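Local atomic coordinates of conserved domain protein (Porphyromonas gingivalis, PDB entry 3PNN), a protein that is probably a cytoplasmic glycosyltransferase with a Rossmann-like alpha/beta/alpha fold, forming glycosidic linkages by transfer of a sugar. Residues Gly128-Gly131 and Phe132-Ala136. Sequence-based numbering, arbitrary orientation.
Sequences GRNG and FEVLA
Arg129 and Glu133, one helical turn apart, join through charge and a shared water. Arg129 is extended from CG to NE, with CG anti to its own N (chi1 -176°), while Glu133 sends CG to the side of its N (chi1 -65°). NE lies 3.5 Å from OE2 of Glu133, a salt bridge of charges alone, because that oxygen sits well out of the guanidinium plane and no N-H points at it. The directed bonds pass through the water instead: it meets the guanidinium edge in plane, accepts from Arg129 NE at 2.9 Å and donates to Glu133 OE2 at 2.7 Å. Glu133, one turn in, folds its carboxylate back toward the N-terminal end, where the helix dipole would probably favour the charge.

The helix backbone forms i to i+4 hydrogen bonds, as from Val134 N to Asn130 O (2.9 Å, nearly straight at 170°). Between its backbone N and carbonyl carbon, Val134 CG2 is held against the carbonyl oxygens of Asn130 and Gly131, while CG1 turns toward the Asn130 side chain; this branching suits a face meeting Val152 of strand 148-155.

On the buried side, the Phe132 ring turns back toward the helix start, and Gly128 O stands obliquely to it, 3.4 Å from CD2. The ring packs on Ser39, Asp42 and Ala46 of helix 35-46 and on Met217. Leu135 continues this apolar face onto Cys150, Val152 and Met217. Gly128 has a positive phi, at which a CB would jam against the preceding carbonyl. It occupies the N-cap of an amphipathic helix, 129-140, packed against the strands of a Rossmann-like alpha/beta/alpha fold.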
loop_
_atom_site.group_PDB
_atom_site.type_symbol
_atom_site.label_atom_id
_atom_site.label_comp_id
_atom_site.label_asym_id
_atom_site.label_seq_id
_atom_site.Cartn_x
_atom_site.Cartn_y
_atom_site.Cartn_z
ATOM N N GLY A 128 -3.997 9.983 -5.424
ATOM C CA GLY A 128 -4.500 11.345 -5.525
ATOM C C GLY A 128 -3.918 12.278 -4.472
ATOM O O GLY A 128 -3.618 11.869 -3.353
ATOM N N ARG A 129 -3.766 13.546 -4.828
ATOM C CA ARG A 129 -3.057 14.492 -3.971
ATOM C C ARG A 129 -3.624 14.601 -2.564
ATOM O O ARG A 129 -2.865 14.627 -1.594
ATOM C CB ARG A 129 -3.035 15.873 -4.615
ATOM C CG ARG A 129 -2.227 16.882 -3.835
ATOM C CD ARG A 129 -2.071 18.155 -4.678
ATOM N NE ARG A 129 -1.303 19.179 -3.982
ATOM C CZ ARG A 129 -1.163 20.426 -4.425
ATOM N NH1 ARG A 129 -1.759 20.792 -5.555
ATOM N NH2 ARG A 129 -0.442 21.305 -3.732
ATOM N N ASN A 130 -4.946 14.686 -2.435
ATOM C CA ASN A 130 -5.532 14.853 -1.105
ATOM C C ASN A 130 -5.336 13.649 -0.167
ATOM O O ASN A 130 -5.370 13.804 1.063
ATOM C CB ASN A 130 -7.008 15.242 -1.189
ATOM C CG ASN A 130 -7.550 15.698 0.137
ATOM O OD1 ASN A 130 -7.201 16.775 0.631
ATOM N ND2 ASN A 130 -8.395 14.879 0.731
ATOM N N GLY A 131 -5.130 12.461 -0.743
ATOM C CA GLY A 131 -4.777 11.285 0.039
ATOM C C GLY A 131 -3.477 11.526 0.781
ATOM O O GLY A 131 -3.378 11.307 1.989
ATOM N N PHE A 132 -2.456 11.976 0.056
ATOM C CA PHE A 132 -1.196 12.354 0.706
ATOM C C PHE A 132 -1.341 13.506 1.690
ATOM O O PHE A 132 -0.678 13.521 2.733
ATOM C CB PHE A 132 -0.119 12.664 -0.340
ATOM C CG PHE A 132 0.251 11.472 -1.155
ATOM C CD1 PHE A 132 1.190 10.566 -0.681
ATOM C CD2 PHE A 132 -0.397 11.207 -2.357
ATOM C CE1 PHE A 132 1.519 9.441 -1.413
ATOM C CE2 PHE A 132 -0.074 10.087 -3.098
ATOM C CZ PHE A 132 0.886 9.192 -2.625
ATOM N N GLU A 133 -2.192 14.483 1.376
ATOM C CA GLU A 133 -2.377 15.622 2.284
ATOM C C GLU A 133 -2.994 15.241 3.625
ATOM O O GLU A 133 -2.498 15.653 4.676
ATOM C CB GLU A 133 -3.214 16.735 1.625
ATOM C CG GLU A 133 -2.492 17.369 0.423
ATOM C CD GLU A 133 -3.367 18.373 -0.323
ATOM O OE1 GLU A 133 -4.602 18.174 -0.410
ATOM O OE2 GLU A 133 -2.808 19.362 -0.829
ATOM N N VAL A 134 -4.075 14.469 3.610
ATOM C CA VAL A 134 -4.697 14.110 4.890
ATOM C C VAL A 134 -3.779 13.179 5.680
ATOM O O VAL A 134 -3.710 13.244 6.915
ATOM C CB VAL A 134 -6.101 13.463 4.724
ATOM C CG1 VAL A 134 -7.074 14.474 4.077
ATOM C CG2 VAL A 134 -6.021 12.158 3.925
ATOM N N LEU A 135 -3.054 12.326 4.966
ATOM C CA LEU A 135 -2.169 11.363 5.637
ATOM C C LEU A 135 -0.981 12.050 6.304
ATOM O O LEU A 135 -0.646 11.773 7.472
ATOM C CB LEU A 135 -1.687 10.311 4.635
ATOM C CG LEU A 135 -0.863 9.121 5.142
ATOM C CD1 LEU A 135 -1.566 8.442 6.300
ATOM C CD2 LEU A 135 -0.681 8.172 3.961
ATOM N N ALA A 136 -0.336 12.947 5.566
ATOM C CA ALA A 136 0.783 13.682 6.132
ATOM C C ALA A 136 0.335 14.477 7.362
ATOM O O ALA A 136 1.021 14.504 8.388
ATOM C CB ALA A 136 1.402 14.612 5.077
HETATM O O HOH W 1 -0.201 19.191 -1.349
#